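Probable ubiquitin-conjugating enzyme E2-19 kDa (Caenorhabditis elegans, PDB 1PZV) probably carries ubiquitin as a thioester, received from the E1 activating enzyme, and passes it on to other proteins as an E2 of the ubiquitin-conjugating family. Local coordinates at residues 9-14 with 112-117. Sequence-based numbering, arbitrary orientation.
Sequences KKQLAD and VHTVET
A capping box starts helix 115-127 of this UBC fold, and the side chain of Gln11, from the N-terminal helix 5-17, reaches across to it at Thr114 and Val115. In the box Thr114 N donates to Thr117 OG1 over 3.2 Å, almost straight at 174°, while Thr117 N returns a weak bond to Thr114 OG1 at 3.3 Å. OG1 of Thr114 can turn back to the helix because it stands between the backbone N and the carbonyl carbon (chi1 68°), which puts CG2 beside the N. With CG anti to its carbonyl carbon (chi1 -66°) and the chain extended beyond it, Gln11 carries its flat amide across to the second helix: CD lies 4.0 Å from Thr114 CB, while the amide also meets the methyl CG2 of Val115. Which amide atom faces which partner is doubtful, since the group is probably flipped in the model. With an alanine at Gln11 the amide would be gone, which would probably leave a gap between the helices and Thr114 and Val115 without their cover from helix 5-17. Val115 also packs on Trp36 of strand 35-41 and on Phe59 and Tyr63 in loops; Leu12 likewise touches Trp36, and Ala25 and Leu27 of strand 23-27, so both helices meet the antiparallel sheet here.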
loop_
_atom_site.group_PDB
_atom_site.type_symbol
_atom_site.label_atom_id
_atom_site.label_comp_id
_atom_site.label_asym_id
_atom_site.label_seq_id
_atom_site.Cartn_x
_atom_site.Cartn_y
_atom_site.Cartn_z
ATOM N N LYS A 9 -9.702 -13.553 9.358
ATOM C CA LYS A 9 -9.950 -14.727 8.526
ATOM C C LYS A 9 -11.104 -14.419 7.576
ATOM O O LYS A 9 -11.087 -14.794 6.401
ATOM C CB LYS A 9 -10.282 -15.955 9.391
ATOM C CG LYS A 9 -9.083 -16.509 10.174
ATOM C CD LYS A 9 -9.483 -17.643 11.122
ATOM C CE LYS A 9 -8.340 -18.052 12.070
ATOM N NZ LYS A 9 -8.766 -19.065 13.105
ATOM N N LYS A 10 -12.101 -13.718 8.098
ATOM C CA LYS A 10 -13.267 -13.347 7.311
ATOM C C LYS A 10 -12.867 -12.345 6.235
ATOM O O LYS A 10 -13.198 -12.532 5.068
ATOM C CB LYS A 10 -14.356 -12.752 8.225
ATOM C CG LYS A 10 -15.545 -12.125 7.506
ATOM C CD LYS A 10 -16.306 -13.143 6.693
ATOM C CE LYS A 10 -17.208 -12.453 5.674
ATOM N NZ LYS A 10 -17.884 -13.422 4.752
ATOM N N GLN A 11 -12.150 -11.291 6.626
ATOM C CA GLN A 11 -11.727 -10.266 5.677
ATOM C C GLN A 11 -10.799 -10.811 4.584
ATOM O O GLN A 11 -10.978 -10.497 3.392
ATOM C CB GLN A 11 -11.062 -9.094 6.413
ATOM C CG GLN A 11 -12.030 -8.333 7.316
ATOM C CD GLN A 11 -11.452 -7.049 7.878
ATOM O OE1 GLN A 11 -12.120 -6.316 8.598
ATOM N NE2 GLN A 11 -10.207 -6.771 7.546
ATOM N N LEU A 12 -9.821 -11.626 4.981
ATOM C CA LEU A 12 -8.892 -12.222 4.027
ATOM C C LEU A 12 -9.657 -13.054 3.003
ATOM O O LEU A 12 -9.366 -13.009 1.802
ATOM C CB LEU A 12 -7.884 -13.119 4.746
ATOM C CG LEU A 12 -6.958 -13.953 3.843
ATOM C CD1 LEU A 12 -6.188 -13.037 2.920
ATOM C CD2 LEU A 12 -6.002 -14.794 4.687
ATOM N N ALA A 13 -10.635 -13.812 3.494
ATOM C CA ALA A 13 -11.457 -14.670 2.653
ATOM C C ALA A 13 -12.270 -13.890 1.632
ATOM O O ALA A 13 -12.340 -14.286 0.476
ATOM C CB ALA A 13 -12.381 -15.525 3.521
ATOM N N ASP A 14 -12.889 -12.789 2.042
ATOM C CA ASP A 14 -13.671 -12.015 1.090
ATOM C C ASP A 14 -12.706 -11.500 0.044
ATOM O O ASP A 14 -12.949 -11.587 -1.161
ATOM C CB ASP A 14 -14.371 -10.831 1.763
ATOM C CG ASP A 14 -15.341 -11.260 2.853
ATOM O OD1 ASP A 14 -16.044 -12.291 2.683
ATOM O OD2 ASP A 14 -15.407 -10.545 3.881
ATOM N N VAL A 112 -14.089 0.752 12.412
ATOM C CA VAL A 112 -15.052 0.237 11.438
ATOM C C VAL A 112 -14.388 0.045 10.073
ATOM O O VAL A 112 -15.031 -0.413 9.123
ATOM C CB VAL A 112 -16.286 1.189 11.251
ATOM C CG1 VAL A 112 -17.064 1.309 12.555
ATOM C CG2 VAL A 112 -15.838 2.562 10.758
ATOM N N HIS A 113 -13.105 0.396 9.970
ATOM C CA HIS A 113 -12.387 0.242 8.700
ATOM C C HIS A 113 -11.943 -1.204 8.449
ATOM O O HIS A 113 -11.760 -1.987 9.385
ATOM C CB HIS A 113 -11.161 1.173 8.632
ATOM C CG HIS A 113 -11.500 2.618 8.417
ATOM N ND1 HIS A 113 -12.605 3.026 7.700
ATOM C CD2 HIS A 113 -10.850 3.751 8.781
ATOM C CE1 HIS A 113 -12.622 4.347 7.633
ATOM N NE2 HIS A 113 -11.568 4.811 8.281
ATOM N N THR A 114 -11.769 -1.545 7.174
ATOM C CA THR A 114 -11.351 -2.890 6.788
ATOM C C THR A 114 -10.131 -2.868 5.863
ATOM O O THR A 114 -9.692 -1.802 5.395
ATOM C CB THR A 114 -12.482 -3.639 6.057
ATOM O OG1 THR A 114 -12.717 -3.026 4.785
ATOM C CG2 THR A 114 -13.756 -3.606 6.874
ATOM N N VAL A 115 -9.586 -4.058 5.617
ATOM C CA VAL A 115 -8.431 -4.198 4.749
ATOM C C VAL A 115 -8.826 -3.548 3.435
ATOM O O VAL A 115 -8.015 -2.889 2.774
ATOM C CB VAL A 115 -8.090 -5.688 4.524
ATOM C CG1 VAL A 115 -6.926 -5.821 3.563
ATOM C CG2 VAL A 115 -7.752 -6.347 5.854
ATOM N N GLU A 116 -10.094 -3.733 3.084
ATOM C CA GLU A 116 -10.643 -3.171 1.870
ATOM C C GLU A 116 -10.458 -1.660 1.861
ATOM O O GLU A 116 -10.031 -1.092 0.861
ATOM C CB GLU A 116 -12.128 -3.510 1.757
ATOM C CG GLU A 116 -12.811 -2.875 0.543
ATOM C CD GLU A 116 -14.304 -3.159 0.476
ATOM O OE1 GLU A 116 -14.948 -2.669 -0.480
ATOM O OE2 GLU A 116 -14.833 -3.867 1.373
ATOM N N THR A 117 -10.782 -1.016 2.978
ATOM C CA THR A 117 -10.643 0.430 3.107
ATOM C C THR A 117 -9.186 0.842 2.859
ATOM O O THR A 117 -8.900 1.770 2.097
ATOM C CB THR A 117 -11.068 0.909 4.528
ATOM O OG1 THR A 117 -12.403 0.465 4.813
ATOM C CG2 THR A 117 -11.032 2.440 4.612
#